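Local atomic coordinates of short-chain dehydrogenase/reductase SDR (Paraburkholderia phymatum, PDB entry 5VA8), a protein that binds NADP in a Rossmann fold and probably catalyses NADP(H)-dependent oxidation or reduction, as a member of the short-chain dehydrogenase/reductase family. Residues L11-S24 / A32-A46. Sequence-based numbering, arbitrary orientation.
Sequences LGIAGKSALVCAAS and AEALAAEGVNVTIVA. With NAP (NADP nicotinamide-adenine-dinucleotide phosphate), chain E.
V20 and A18 face helix 32-37 from strand 17-20, and L35 packs against both, its CD1 touching V20 CG2 at 4.0 Å. Beta-branched V20 spreads two methyls over the helix. With CG1 anti to the backbone N (chi1 -172°), that branch meets A32 while CG2 is left for L35. The single methyl of A18 takes L35 CD1 and V40 CG1, and that of A32 takes V20 CG1. V40 CG2 in turn lies 3.6 Å from I13 CD1. On the other face of the sheet, L19 CD1 rests on T43 CG2 and V45 CG2.

This is the first beta-alpha-beta unit of the Rossmann fold: strand 17-20, the helix running back nearly antiparallel to it (173°), and strand 41-46 returning parallel alongside. The main chains are laced by bonds such as V20 N to T43 O (2.8 Å) and T43 N to A18 O.

Where the helix ends, G39 takes positive phi as the C' residue of a Schellman motif; a side chain there would run into A14 and the preceding carbonyl. G39 O accepts a nearly straight bond (177°) from G15 N, which sits above the carbonyl plane. G15, also at positive phi, is third in the type II turn from I13 to K16, where a side chain would press on the carbonyl before it. L11 CD1 packs on E38 CG, and a water links L11 N to E38 OE1; a second joins I13 N to E38 O.

At the opposite end, A23 N donates to V45 O, tying the turn after the first strand to the end of the second, next to the cofactor. Small A22 lets the adenosine ribose come close, while A46 lies against the adenine. S24 OG accepts a 2.7 Å hydrogen bond from O3B of NADP.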
loop_
_atom_site.group_PDB
_atom_site.type_symbol
_atom_site.label_atom_id
_atom_site.label_comp_id
_atom_site.label_asym_id
_atom_site.label_seq_id
_atom_site.Cartn_x
_atom_site.Cartn_y
_atom_site.Cartn_z
ATOM N N LEU A 11 6.553 2.710 -30.529
ATOM C CA LEU A 11 6.102 1.737 -29.540
ATOM C C LEU A 11 6.240 0.293 -30.008
ATOM O O LEU A 11 5.978 -0.620 -29.215
ATOM C CB LEU A 11 4.648 2.012 -29.147
ATOM C CG LEU A 11 4.414 3.379 -28.495
ATOM C CD1 LEU A 11 3.009 3.430 -27.891
ATOM C CD2 LEU A 11 5.487 3.692 -27.462
ATOM N N GLY A 12 6.625 0.068 -31.264
ATOM C CA GLY A 12 6.935 -1.265 -31.742
ATOM C C GLY A 12 5.768 -2.216 -31.889
ATOM O O GLY A 12 5.989 -3.429 -31.943
ATOM N N ILE A 13 4.533 -1.716 -31.981
ATOM C CA ILE A 13 3.368 -2.593 -31.982
ATOM C C ILE A 13 2.523 -2.429 -33.246
ATOM O O ILE A 13 1.384 -2.885 -33.293
ATOM C CB ILE A 13 2.522 -2.398 -30.707
ATOM C CG1 ILE A 13 2.154 -0.921 -30.484
ATOM C CG2 ILE A 13 3.275 -2.959 -29.501
ATOM C CD1 ILE A 13 1.209 -0.695 -29.273
ATOM N N ALA A 14 3.072 -1.795 -34.279
ATOM C CA ALA A 14 2.368 -1.687 -35.547
ATOM C C ALA A 14 2.091 -3.073 -36.114
ATOM O O ALA A 14 2.975 -3.936 -36.152
ATOM C CB ALA A 14 3.186 -0.862 -36.542
ATOM N N GLY A 15 0.853 -3.286 -36.555
ATOM C CA GLY A 15 0.467 -4.546 -37.144
ATOM C C GLY A 15 -0.013 -5.582 -36.153
ATOM O O GLY A 15 -0.553 -6.619 -36.575
ATOM N N LYS A 16 0.154 -5.336 -34.857
ATOM C CA LYS A 16 -0.396 -6.225 -33.855
ATOM C C LYS A 16 -1.905 -6.036 -33.783
ATOM O O LYS A 16 -2.473 -5.100 -34.354
ATOM C CB LYS A 16 0.253 -5.980 -32.492
ATOM C CG LYS A 16 1.724 -6.391 -32.454
ATOM C CD LYS A 16 2.237 -6.461 -31.033
ATOM C CE LYS A 16 3.754 -6.654 -30.989
ATOM N NZ LYS A 16 4.203 -7.930 -31.621
ATOM N N SER A 17 -2.562 -6.957 -33.094
ATOM C CA SER A 17 -4.013 -6.946 -32.994
ATOM C C SER A 17 -4.432 -6.678 -31.559
ATOM O O SER A 17 -3.846 -7.213 -30.614
ATOM C CB SER A 17 -4.613 -8.264 -33.484
ATOM O OG SER A 17 -4.146 -9.356 -32.713
ATOM N N ALA A 18 -5.445 -5.815 -31.398
ATOM C CA ALA A 18 -5.976 -5.504 -30.073
ATOM C C ALA A 18 -7.484 -5.697 -30.037
ATOM O O ALA A 18 -8.186 -5.352 -30.990
ATOM C CB ALA A 18 -5.656 -4.073 -29.645
ATOM N N LEU A 19 -7.969 -6.248 -28.927
ATOM C CA LEU A 19 -9.390 -6.265 -28.608
ATOM C C LEU A 19 -9.613 -5.219 -27.524
ATOM O O LEU A 19 -9.051 -5.334 -26.431
ATOM C CB LEU A 19 -9.827 -7.655 -28.139
ATOM C CG LEU A 19 -11.283 -7.826 -27.691
ATOM C CD1 LEU A 19 -12.248 -7.446 -28.818
ATOM C CD2 LEU A 19 -11.528 -9.268 -27.246
ATOM N N VAL A 20 -10.405 -4.195 -27.830
ATOM C CA VAL A 20 -10.625 -3.066 -26.922
ATOM C C VAL A 20 -12.104 -3.070 -26.537
ATOM O O VAL A 20 -12.973 -2.778 -27.371
ATOM C CB VAL A 20 -10.210 -1.732 -27.560
ATOM C CG1 VAL A 20 -10.258 -0.599 -26.530
ATOM C CG2 VAL A 20 -8.796 -1.844 -28.170
ATOM N N CYS A 21 -12.394 -3.407 -25.280
ATOM C CA CYS A 21 -13.777 -3.556 -24.825
ATOM C C CYS A 21 -14.409 -2.222 -24.452
ATOM O O CYS A 21 -13.755 -1.337 -23.895
ATOM C CB CYS A 21 -13.837 -4.483 -23.612
ATOM S SG CYS A 21 -13.249 -6.141 -23.947
ATOM N N ALA A 22 -15.704 -2.095 -24.743
ATOM C CA ALA A 22 -16.515 -0.974 -24.274
ATOM C C ALA A 22 -15.899 0.349 -24.734
ATOM O O ALA A 22 -15.498 1.209 -23.940
ATOM C CB ALA A 22 -16.688 -1.046 -22.755
ATOM N N ALA A 23 -15.832 0.496 -26.057
ATOM C CA ALA A 23 -14.882 1.447 -26.625
ATOM C C ALA A 23 -15.471 2.284 -27.755
ATOM O O ALA A 23 -14.713 2.833 -28.567
ATOM C CB ALA A 23 -13.628 0.704 -27.113
ATOM N N SER A 24 -16.795 2.429 -27.834
ATOM C CA SER A 24 -17.314 3.403 -28.784
ATOM C C SER A 24 -17.256 4.821 -28.230
ATOM O O SER A 24 -17.355 5.776 -29.009
ATOM C CB SER A 24 -18.749 3.041 -29.201
ATOM O OG SER A 24 -19.690 3.264 -28.160
ATOM N N ALA A 32 -8.600 2.797 -27.767
ATOM C CA ALA A 32 -8.631 2.321 -29.144
ATOM C C ALA A 32 -7.958 3.305 -30.087
ATOM O O ALA A 32 -7.190 2.900 -30.966
ATOM C CB ALA A 32 -10.076 2.071 -29.583
ATOM N N GLU A 33 -8.241 4.602 -29.929
ATOM C CA GLU A 33 -7.638 5.601 -30.807
ATOM C C GLU A 33 -6.125 5.645 -30.632
ATOM O O GLU A 33 -5.387 5.798 -31.611
ATOM C CB GLU A 33 -8.241 6.984 -30.540
ATOM C CG GLU A 33 -9.746 7.029 -30.820
ATOM C CD GLU A 33 -10.270 8.413 -31.136
ATOM O OE1 GLU A 33 -9.830 8.990 -32.155
ATOM O OE2 GLU A 33 -11.128 8.922 -30.374
ATOM N N ALA A 34 -5.649 5.532 -29.391
ATOM C CA ALA A 34 -4.210 5.626 -29.153
ATOM C C ALA A 34 -3.482 4.407 -29.702
ATOM O O ALA A 34 -2.398 4.541 -30.282
ATOM C CB ALA A 34 -3.933 5.795 -27.660
ATOM N N LEU A 35 -4.068 3.214 -29.549
ATOM C CA LEU A 35 -3.461 2.016 -30.128
ATOM C C LEU A 35 -3.468 2.084 -31.651
ATOM O O LEU A 35 -2.452 1.806 -32.300
ATOM C CB LEU A 35 -4.183 0.758 -29.629
ATOM C CG LEU A 35 -4.015 0.466 -28.135
ATOM C CD1 LEU A 35 -5.001 -0.610 -27.671
ATOM C CD2 LEU A 35 -2.574 0.050 -27.824
ATOM N N ALA A 36 -4.600 2.478 -32.243
ATOM C CA ALA A 36 -4.660 2.611 -33.698
ATOM C C ALA A 36 -3.631 3.613 -34.210
ATOM O O ALA A 36 -3.038 3.413 -35.280
ATOM C CB ALA A 36 -6.069 3.023 -34.129
ATOM N N ALA A 37 -3.409 4.706 -33.463
ATOM C CA ALA A 37 -2.430 5.710 -33.866
ATOM C C ALA A 37 -1.020 5.144 -33.931
ATOM O O ALA A 37 -0.174 5.687 -34.650
ATOM C CB ALA A 37 -2.460 6.898 -32.898
ATOM N N GLU A 38 -0.748 4.076 -33.190
ATOM C CA GLU A 38 0.540 3.402 -33.252
ATOM C C GLU A 38 0.510 2.198 -34.187
ATOM O O GLU A 38 1.419 1.361 -34.144
ATOM C CB GLU A 38 0.983 2.993 -31.846
ATOM C CG GLU A 38 0.967 4.138 -30.819
ATOM C CD GLU A 38 1.759 5.372 -31.250
ATOM O OE1 GLU A 38 2.750 5.243 -32.004
ATOM O OE2 GLU A 38 1.377 6.489 -30.836
ATOM N N GLY A 39 -0.509 2.106 -35.042
ATOM C CA GLY A 39 -0.561 1.088 -36.066
ATOM C C GLY A 39 -1.184 -0.224 -35.657
ATOM O O GLY A 39 -1.093 -1.190 -36.422
ATOM N N VAL A 40 -1.815 -0.289 -34.490
ATOM C CA VAL A 40 -2.458 -1.516 -34.023
ATOM C C VAL A 40 -3.803 -1.681 -34.717
ATOM O O VAL A 40 -4.595 -0.735 -34.793
ATOM C CB VAL A 40 -2.639 -1.486 -32.497
ATOM C CG1 VAL A 40 -3.340 -2.758 -32.019
ATOM C CG2 VAL A 40 -1.288 -1.306 -31.800
ATOM N N ASN A 41 -4.074 -2.889 -35.215
ATOM C CA ASN A 41 -5.411 -3.210 -35.708
ATOM C C ASN A 41 -6.339 -3.416 -34.520
ATOM O O ASN A 41 -6.053 -4.238 -33.647
ATOM C CB ASN A 41 -5.361 -4.459 -36.584
ATOM C CG ASN A 41 -4.509 -4.267 -37.817
ATOM O OD1 ASN A 41 -4.661 -3.287 -38.543
ATOM N ND2 ASN A 41 -3.589 -5.198 -38.054
ATOM N N VAL A 42 -7.443 -2.671 -34.458
ATOM C CA VAL A 42 -8.272 -2.675 -33.257
ATOM C C VAL A 42 -9.647 -3.247 -33.571
ATOM O O VAL A 42 -10.252 -2.934 -34.601
ATOM C CB VAL A 42 -8.400 -1.271 -32.622
ATOM C CG1 VAL A 42 -7.045 -0.821 -32.062
ATOM C CG2 VAL A 42 -8.956 -0.265 -33.624
ATOM N N THR A 43 -10.127 -4.098 -32.673
ATOM C CA THR A 43 -11.510 -4.549 -32.653
ATOM C C THR A 43 -12.171 -3.862 -31.471
ATOM O O THR A 43 -11.752 -4.069 -30.325
ATOM C CB THR A 43 -11.576 -6.068 -32.514
ATOM O OG1 THR A 43 -11.000 -6.676 -33.673
ATOM C CG2 THR A 43 -13.020 -6.536 -32.359
ATOM N N ILE A 44 -13.168 -3.019 -31.742
ATOM C CA ILE A 44 -13.843 -2.261 -30.692
ATOM C C ILE A 44 -15.225 -2.856 -30.464
ATOM O O ILE A 44 -15.911 -3.270 -31.409
ATOM C CB ILE A 44 -13.925 -0.748 -30.992
ATOM C CG1 ILE A 44 -14.634 -0.447 -32.309
ATOM C CG2 ILE A 44 -12.521 -0.127 -31.005
ATOM C CD1 ILE A 44 -14.863 1.059 -32.510
ATOM N N VAL A 45 -15.619 -2.905 -29.196
ATOM C CA VAL A 45 -16.844 -3.564 -28.752
ATOM C C VAL A 45 -17.712 -2.546 -28.027
ATOM O O VAL A 45 -17.224 -1.818 -27.153
ATOM C CB VAL A 45 -16.529 -4.750 -27.820
ATOM C CG1 VAL A 45 -17.813 -5.379 -27.331
ATOM C CG2 VAL A 45 -15.657 -5.800 -28.538
ATOM N N ALA A 46 -18.997 -2.496 -28.384
ATOM C CA ALA A 46 -19.970 -1.716 -27.631
ATOM C C ALA A 46 -21.354 -2.278 -27.923
ATOM O O ALA A 46 -21.542 -3.016 -28.891
ATOM C CB ALA A 46 -19.907 -0.221 -27.978
HETATM P PA NAP E . -18.499 6.152 -21.153
HETATM O O1A NAP E . -17.963 7.418 -21.688
HETATM O O2A NAP E . -19.980 6.137 -20.840
HETATM O O5B NAP E . -18.140 5.014 -22.224
HETATM C C5B NAP E . -18.546 3.663 -21.962
HETATM C C4B NAP E . -18.363 2.890 -23.238
HETATM O O4B NAP E . -18.498 1.483 -22.950
HETATM C C3B NAP E . -19.393 3.182 -24.330
HETATM O O3B NAP E . -18.801 2.979 -25.605
HETATM C C2B NAP E . -20.454 2.122 -24.049
HETATM O O2B NAP E . -21.285 1.958 -25.220
HETATM C C1B NAP E . -19.552 0.933 -23.715
HETATM N N9A NAP E . -20.182 -0.100 -22.899
HETATM C C8A NAP E . -20.709 0.054 -21.644
HETATM N N7A NAP E . -21.115 -1.065 -21.093
HETATM C C5A NAP E . -20.844 -2.024 -22.057
HETATM C C6A NAP E . -21.055 -3.417 -22.096
HETATM N N6A NAP E . -21.606 -4.114 -21.096
HETATM N N1A NAP E . -20.685 -4.079 -23.215
HETATM C C2A NAP E . -20.128 -3.384 -24.216
HETATM N N3A NAP E . -19.880 -2.072 -24.292
HETATM C C4A NAP E . -20.269 -1.445 -23.177
HETATM O O3 NAP E . -17.732 5.725 -19.816
HETATM P PN NAP E . -16.227 5.936 -19.309
HETATM O O1N NAP E . -15.294 5.761 -20.439
HETATM O O2N NAP E . -16.188 7.191 -18.530
HETATM O O5D NAP E . -16.115 4.706 -18.296
HETATM C C5D NAP E . -15.485 3.468 -18.684
HETATM C C4D NAP E . -15.305 2.671 -17.415
HETATM O O4D NAP E . -14.391 3.379 -16.546
HETATM C C3D NAP E . -16.577 2.443 -16.590
HETATM O O3D NAP E . -16.543 1.166 -15.953
HETATM C C2D NAP E . -16.492 3.549 -15.543
HETATM O O2D NAP E . -17.224 3.290 -14.349
HETATM C C1D NAP E . -14.988 3.527 -15.291
HETATM N N1N NAP E . -14.460 4.766 -14.669
HETATM C C2N NAP E . -14.762 5.966 -15.192
HETATM C C3N NAP E . -14.219 7.110 -14.646
HETATM C C7N NAP E . -14.465 8.501 -15.145
HETATM O O7N NAP E . -14.311 9.457 -14.361
HETATM N N7N NAP E . -14.970 8.652 -16.367
HETATM C C4N NAP E . -13.303 6.973 -13.605
HETATM C C5N NAP E . -13.026 5.721 -13.083
HETATM C C6N NAP E . -13.629 4.624 -13.619
HETATM P P2B NAP E . -22.731 1.248 -25.131
HETATM O O1X NAP E . -22.476 -0.197 -24.858
HETATM O O2X NAP E . -23.514 1.926 -24.006
HETATM O O3X NAP E . -23.356 1.522 -26.513
HETATM O O HOH W 1 4.677 3.685 -32.357
HETATM O O HOH W 2 3.883 1.061 -32.937
HETATM O O HOH W 3 -8.262 -6.432 -34.102
#